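PDB 6GHU: type II secretion system protein L from Pseudomonas aeruginosa, which serves as an inner-membrane component of the type II secretion system, recruiting XcpZ and linking the energy-providing XcpR in the cytoplasm to the rest of the machinery. Local coordinates for residues Ala10-Gly15 / Glu46-Arg51; Pro17-Glu22 / Phe42-Arg47; Leu24-Ser27 / Asp32-Leu35. All blocks are in the same frame, centred on the assembly; numbering follows the deposited sequence.

How the contacts relate
The chain runs alpha-beta-beta-alpha-beta-beta, a ferredoxin fold, and the three contacts join its first four elements. Contact 1 pairs helix 3-14 with helix 42-54, contact 2 sets the start of strand 20-27 against helix 42-54, and contact 3 joins strands 20-27 and 32-39 as a hairpin, nested in the chain inside the loops that contacts 1 and 2 close. The centres of contacts 1 and 2 lie about 8 Å apart, and the two meet where Leu48 packs on Val19. Contact 3 lies about 16 Å from contact 1 and about 17 Å from contact 2, yet Ile13 reaches Leu35 to tie helix to sheet. Strand 20-27, shared by contacts 2 and 3, continues the sheet into the second subunit, making the dimer.

Contact 1. Residues Ala10-Gly15 / Glu46-Arg51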
# COMPACT_ATOMS: atom_id res chain seq x y z
N ALA A 10 0.95 0.81 7.46
CA ALA A 10 1.51 2.14 7.21
C ALA A 10 1.65 2.93 8.51
O ALA A 10 2.61 3.69 8.68
CB ALA A 10 0.63 2.89 6.22
N THR A 11 0.69 2.78 9.43
CA THR A 11 0.78 3.48 10.70
C THR A 11 1.91 2.93 11.56
O THR A 11 2.67 3.69 12.16
CB THR A 11 -0.56 3.37 11.44
OG1 THR A 11 -1.57 4.08 10.71
CG2 THR A 11 -0.45 3.95 12.84
N VAL A 12 2.03 1.60 11.63
CA VAL A 12 3.09 0.99 12.43
C VAL A 12 4.45 1.34 11.85
O VAL A 12 5.37 1.74 12.57
CB VAL A 12 2.88 -0.53 12.52
CG1 VAL A 12 3.99 -1.19 13.32
CG2 VAL A 12 1.53 -0.82 13.15
N ILE A 13 4.60 1.20 10.53
CA ILE A 13 5.87 1.52 9.89
C ILE A 13 6.20 2.99 10.11
O ILE A 13 7.37 3.36 10.32
CB ILE A 13 5.82 1.16 8.40
CG1 ILE A 13 5.62 -0.35 8.24
CG2 ILE A 13 7.09 1.59 7.69
CD1 ILE A 13 5.10 -0.78 6.89
N GLY A 14 5.18 3.85 10.08
CA GLY A 14 5.37 5.26 10.34
C GLY A 14 5.91 5.56 11.72
O GLY A 14 6.53 6.62 11.91
N GLY A 15 5.69 4.67 12.68
CA GLY A 15 6.29 4.82 14.00
C GLY A 15 7.76 4.48 14.05
O GLY A 15 8.39 4.70 15.09
N GLU A 46 13.99 -5.81 13.19
CA GLU A 46 13.39 -6.73 14.15
C GLU A 46 12.36 -6.01 15.01
O GLU A 46 11.31 -6.58 15.32
CB GLU A 46 14.48 -7.35 15.03
CG GLU A 46 13.98 -8.05 16.29
CD GLU A 46 12.92 -9.11 16.03
OE1 GLU A 46 12.08 -9.34 16.93
OE2 GLU A 46 12.91 -9.71 14.93
N ARG A 47 12.65 -4.77 15.40
CA ARG A 47 11.68 -4.01 16.18
C ARG A 47 10.42 -3.75 15.36
O ARG A 47 9.30 -3.89 15.86
CB ARG A 47 12.30 -2.70 16.66
CG ARG A 47 11.43 -1.93 17.64
CD ARG A 47 12.21 -0.81 18.29
NE ARG A 47 12.56 0.24 17.34
CZ ARG A 47 13.60 1.06 17.47
NH1 ARG A 47 14.40 0.97 18.53
NH2 ARG A 47 13.83 1.98 16.55
N LEU A 48 10.60 -3.38 14.10
CA LEU A 48 9.46 -3.16 13.22
C LEU A 48 8.63 -4.43 13.04
O LEU A 48 7.40 -4.38 13.06
CB LEU A 48 9.94 -2.65 11.86
CG LEU A 48 8.87 -2.58 10.77
CD1 LEU A 48 7.71 -1.71 11.24
CD2 LEU A 48 9.45 -2.04 9.49
N ARG A 49 9.29 -5.58 12.85
CA ARG A 49 8.55 -6.83 12.76
C ARG A 49 7.74 -7.06 14.03
O ARG A 49 6.56 -7.40 13.98
CB ARG A 49 9.50 -8.00 12.53
CG ARG A 49 8.80 -9.35 12.32
CD ARG A 49 9.62 -10.50 12.87
NE ARG A 49 9.87 -10.35 14.31
CZ ARG A 49 8.98 -10.60 15.26
NH1 ARG A 49 7.76 -11.02 14.95
NH2 ARG A 49 9.30 -10.42 16.54
N SER A 50 8.38 -6.86 15.19
CA SER A 50 7.71 -7.05 16.47
C SER A 50 6.52 -6.12 16.62
O SER A 50 5.46 -6.53 17.10
CB SER A 50 8.71 -6.82 17.61
OG SER A 50 8.13 -7.15 18.86
N ARG A 51 6.66 -4.86 16.18
CA ARG A 51 5.56 -3.91 16.29
C ARG A 51 4.40 -4.28 15.37
O ARG A 51 3.23 -4.15 15.75
CB ARG A 51 6.05 -2.50 15.95
CG ARG A 51 7.08 -1.93 16.92
CD ARG A 51 6.55 -1.90 18.33
NE ARG A 51 7.42 -1.12 19.23
CZ ARG A 51 8.46 -1.61 19.89
NH1 ARG A 51 8.80 -2.89 19.77
NH2 ARG A 51 9.18 -0.82 20.68
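The segments from helix 3-14 and helix 42-54 run roughly antiparallel, their axes 9.8 Å apart at closest approach and their directions 143° apart, the CA atoms of Val12 and Arg51, and of Ile13 and Leu48, being nearest across the pair. Val12 points at the second helix. Its CG1, set anti to the backbone N (chi1 179°), meets the root of Arg51, lying 3.6 Å from Arg51 CB and 3.7 Å from Arg51 C. The two side chains cross at about a right angle, and of the arginine side chain, CB is what touches, beside the backbone carbonyl carbon: the chain bends at chi2 (-57°) and carries the guanidinium away from the first helix, with Arg47 CG lying 3.4 Å above one face of that group, offset toward its rim. Deeper in, Leu48 contributes one branch. Its CD1 comes within 3.9 Å of Ile13 CG1 and 4.0 Å of Ile13 CA, while Val12 CG1 stands farther off, 4.3 Å from Leu48 CD1. The joint is thus apolar throughout, with Ile13 and Leu48 buried and Arg51 at its exposed border. Along the second helix, Arg49 grips Glu46 side-on: NH2 reaches OE1 at 3.0 Å and NE reaches OE2, both oxygens being met on their syn side. The two hydrogen bonds lie close to the guanidinium plane but tilt out of the carboxylate plane; together they restrain the guanidinium's rotation. Arg47 forms a salt bridge with Glu16. As in other ferredoxin folds, the two helices pack beside each other on one face of the four-stranded antiparallel sheet; Val12 touches Ser55, and Ala10 packs on Leu3 of the second subunit.

Contact 2. Residues Pro17-Glu22 / Phe42-Arg47; sequences PTVSVE and FDVLER
Val44 CG1 overlaps both Thr18 and Val19, meeting OG1 of the first and CG2 of the second in directions roughly at right angles. Thr18 OG1 lies 3.4 Å from Val44 CG1 and 4.1 Å from Val44 CG2, so the hydroxyl oxygen, rather than the methyl of the threonine, rests against the valine. The threonine torsion explains this: OG1 sits between the backbone N and the carbonyl carbon (chi1 71°), which turns it to the helix. Val19 presents its CG2, 3.5 Å from Val44 CG1, and the two valines overlap alongside, running antiparallel to one another. Val44 already points at the loop, and with CG1 anti to the backbone N (chi1 179°) that branch, not CG2, comes closest to both partners. The contact is small and made by van der Waals packing alone, with Val44 buried and Thr18 at the exposed margin. Farther along the first segment the chain enters its strand, where Ser20 OG donates to Glu22 OE1 at 2.8 Å on the anti side of the carboxylate, a bond between residues whose side chains stand on the same side of the strand. In this ferredoxin fold the loop from the first helix into strand 20-27 closes over the first turn of helix 42-54. Val44 also touches Glu16 and Ala39, and Thr18 touches Pro40. Next to it, Leu45 sinks onto the sheet, meeting Val37 and Ala39 of strand 32-39, Val71 and Ala73 of strand 70-77, and Leu61 and Ala64 of strand 59-67, while Glu22 makes backbone hydrogen bonds to the second subunit.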
# COMPACT_ATOMS: atom_id res chain seq x y z
N PRO A 17 10.68 5.88 12.16
CA PRO A 17 11.04 6.87 11.14
C PRO A 17 12.34 6.58 10.41
O PRO A 17 12.58 7.19 9.36
CB PRO A 17 11.16 8.18 11.94
CG PRO A 17 10.67 7.87 13.32
CD PRO A 17 10.84 6.41 13.52
N THR A 18 13.21 5.71 10.92
CA THR A 18 14.43 5.40 10.19
C THR A 18 14.22 4.33 9.12
O THR A 18 15.15 4.07 8.35
CB THR A 18 15.55 4.95 11.14
OG1 THR A 18 15.26 3.65 11.66
CG2 THR A 18 15.72 5.94 12.29
N VAL A 19 13.04 3.73 9.05
CA VAL A 19 12.75 2.71 8.05
C VAL A 19 12.23 3.39 6.80
O VAL A 19 11.36 4.27 6.86
CB VAL A 19 11.73 1.68 8.58
CG1 VAL A 19 11.47 0.60 7.54
CG2 VAL A 19 12.23 1.06 9.87
N SER A 20 12.76 2.99 5.65
CA SER A 20 12.31 3.49 4.36
C SER A 20 11.71 2.34 3.58
O SER A 20 12.24 1.23 3.60
CB SER A 20 13.46 4.14 3.57
OG SER A 20 14.49 3.21 3.29
N VAL A 21 10.58 2.61 2.92
CA VAL A 21 9.92 1.64 2.05
C VAL A 21 10.34 1.95 0.62
O VAL A 21 9.88 2.94 0.03
CB VAL A 21 8.39 1.70 2.20
CG1 VAL A 21 7.74 0.65 1.32
CG2 VAL A 21 8.00 1.50 3.65
N GLU A 22 11.21 1.11 0.06
CA GLU A 22 11.69 1.34 -1.29
C GLU A 22 10.67 0.86 -2.32
O GLU A 22 10.49 1.49 -3.37
CB GLU A 22 13.02 0.62 -1.51
CG GLU A 22 14.11 0.98 -0.51
CD GLU A 22 14.46 2.46 -0.55
OE1 GLU A 22 14.28 3.15 0.47
OE2 GLU A 22 14.91 2.93 -1.62
N PHE A 42 19.87 -4.06 11.76
CA PHE A 42 18.97 -5.20 11.89
C PHE A 42 18.02 -5.04 13.07
O PHE A 42 16.88 -5.50 13.02
CB PHE A 42 19.78 -6.50 12.02
CG PHE A 42 20.77 -6.71 10.90
CD1 PHE A 42 22.13 -6.60 11.13
CD2 PHE A 42 20.33 -7.02 9.63
CE1 PHE A 42 23.04 -6.79 10.11
CE2 PHE A 42 21.24 -7.22 8.59
CZ PHE A 42 22.59 -7.10 8.84
N ASP A 43 18.48 -4.38 14.15
CA ASP A 43 17.63 -4.20 15.32
C ASP A 43 16.38 -3.40 14.98
O ASP A 43 15.33 -3.59 15.60
CB ASP A 43 18.41 -3.51 16.44
CG ASP A 43 18.88 -2.12 16.04
OD1 ASP A 43 19.54 -1.98 14.99
OD2 ASP A 43 18.59 -1.16 16.78
N VAL A 44 16.49 -2.48 14.02
CA VAL A 44 15.34 -1.69 13.62
C VAL A 44 14.35 -2.54 12.83
O VAL A 44 13.13 -2.39 12.97
CB VAL A 44 15.81 -0.46 12.81
CG1 VAL A 44 14.62 0.38 12.35
CG2 VAL A 44 16.77 0.38 13.64
N LEU A 45 14.86 -3.44 11.98
CA LEU A 45 13.97 -4.33 11.24
C LEU A 45 13.27 -5.30 12.18
O LEU A 45 12.08 -5.60 12.00
CB LEU A 45 14.75 -5.10 10.18
CG LEU A 45 15.36 -4.31 9.03
CD1 LEU A 45 16.18 -5.24 8.14
CD2 LEU A 45 14.29 -3.62 8.22
N GLU A 46 13.99 -5.81 13.19
CA GLU A 46 13.39 -6.73 14.15
C GLU A 46 12.36 -6.01 15.01
O GLU A 46 11.31 -6.58 15.32
CB GLU A 46 14.48 -7.35 15.03
CG GLU A 46 13.98 -8.05 16.29
CD GLU A 46 12.92 -9.11 16.03
OE1 GLU A 46 12.08 -9.34 16.93
OE2 GLU A 46 12.91 -9.71 14.93
N ARG A 47 12.65 -4.77 15.40
CA ARG A 47 11.68 -4.01 16.18
C ARG A 47 10.42 -3.75 15.36
O ARG A 47 9.30 -3.89 15.86
CB ARG A 47 12.30 -2.70 16.66
CG ARG A 47 11.43 -1.93 17.64
CD ARG A 47 12.21 -0.81 18.29
NE ARG A 47 12.56 0.24 17.34
CZ ARG A 47 13.60 1.06 17.47
NH1 ARG A 47 14.40 0.97 18.53
NH2 ARG A 47 13.83 1.98 16.55

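Contact 3. Residues Leu24-Ser27 / Asp32-Leu35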
# COMPACT_ATOMS: atom_id res chain seq x y z
N LEU A 24 6.75 -1.57 -2.63
CA LEU A 24 5.65 -2.27 -1.99
C LEU A 24 4.73 -2.77 -3.08
O LEU A 24 4.40 -2.02 -4.00
CB LEU A 24 4.90 -1.36 -1.02
CG LEU A 24 3.82 -2.00 -0.14
CD1 LEU A 24 3.65 -1.18 1.14
CD2 LEU A 24 2.49 -2.10 -0.86
N ASP A 25 4.31 -4.03 -2.99
CA ASP A 25 3.39 -4.56 -3.97
C ASP A 25 2.39 -5.47 -3.29
O ASP A 25 2.68 -6.11 -2.28
CB ASP A 25 4.12 -5.29 -5.11
CG ASP A 25 4.72 -6.60 -4.68
OD1 ASP A 25 3.99 -7.61 -4.68
OD2 ASP A 25 5.94 -6.63 -4.37
N PHE A 26 1.14 -5.37 -3.74
CA PHE A 26 0.11 -6.30 -3.34
C PHE A 26 -0.54 -6.86 -4.59
O PHE A 26 -0.62 -6.20 -5.63
CB PHE A 26 -0.98 -5.68 -2.46
CG PHE A 26 -2.28 -6.44 -2.50
CD1 PHE A 26 -2.37 -7.68 -1.89
CD2 PHE A 26 -3.38 -5.95 -3.18
CE1 PHE A 26 -3.55 -8.42 -1.94
CE2 PHE A 26 -4.56 -6.68 -3.24
CZ PHE A 26 -4.65 -7.91 -2.61
N SER A 27 -0.99 -8.10 -4.47
CA SER A 27 -1.72 -8.81 -5.51
C SER A 27 -2.75 -9.73 -4.87
O SER A 27 -2.41 -10.52 -3.99
CB SER A 27 -0.77 -9.62 -6.40
OG SER A 27 -1.49 -10.55 -7.18
N ASP A 32 -1.14 -11.43 -0.14
CA ASP A 32 -0.44 -10.76 0.95
C ASP A 32 0.23 -9.51 0.40
O ASP A 32 0.15 -9.21 -0.79
CB ASP A 32 0.58 -11.69 1.62
CG ASP A 32 1.54 -12.31 0.62
OD1 ASP A 32 1.70 -13.55 0.64
OD2 ASP A 32 2.14 -11.56 -0.18
N VAL A 33 0.89 -8.77 1.29
CA VAL A 33 1.53 -7.51 0.95
C VAL A 33 3.03 -7.67 1.17
O VAL A 33 3.46 -8.03 2.28
CB VAL A 33 0.97 -6.34 1.79
CG1 VAL A 33 1.62 -5.02 1.39
CG2 VAL A 33 -0.55 -6.26 1.65
N ALA A 34 3.82 -7.41 0.13
CA ALA A 34 5.27 -7.51 0.20
C ALA A 34 5.90 -6.13 0.17
O ALA A 34 5.51 -5.27 -0.62
CB ALA A 34 5.83 -8.35 -0.95
N LEU A 35 6.90 -5.93 1.03
CA LEU A 35 7.55 -4.64 1.22
C LEU A 35 9.06 -4.82 1.18
O LEU A 35 9.61 -5.66 1.91
CB LEU A 35 7.16 -3.99 2.56
CG LEU A 35 5.72 -3.53 2.78
CD1 LEU A 35 4.83 -4.69 3.20
CD2 LEU A 35 5.68 -2.42 3.82
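Asp25 and Ala34 form a well-made hydrogen-bonded pair of this antiparallel hairpin, with Asp25 N to Ala34 O at 2.9 Å and Ala34 N to Asp25 O at 3.0 Å, both nearly straight. Leu24 CA adds a C-H contact to the same Ala34 O at 3.3 Å. On the face bearing Leu24, Phe26, Val33 and Leu35, the two leucines lie side by side, pointing the same way, with Leu24 CD1 3.5 Å from Leu35 CG. The other branch, Leu24 CD2, crosses to Val33 CG1 at 3.8 Å; setting CG anti to the backbone N (chi1 -173°) lets the leucine straddle both. On the reverse face, Asp25 OD2 lies 3.8 Å from Ala34 CB. A second shell positions the acids: Arg30, in the turn between the strands, forms salt bridges with Asp25 OD1 and Asp32 OD2, probably easing the repulsion between these like charges, and Gln23 NE2 hydrogen-bonds to Asp25 OD2. Leu6 and Leu5 of helix 3-14 pack on Leu24 and Val33, respectively. Strand 70-77 flanks strand 32-39, whereas strand 20-27 pairs antiparallel with a strand of the second subunit, continuing the sheet across the dimer.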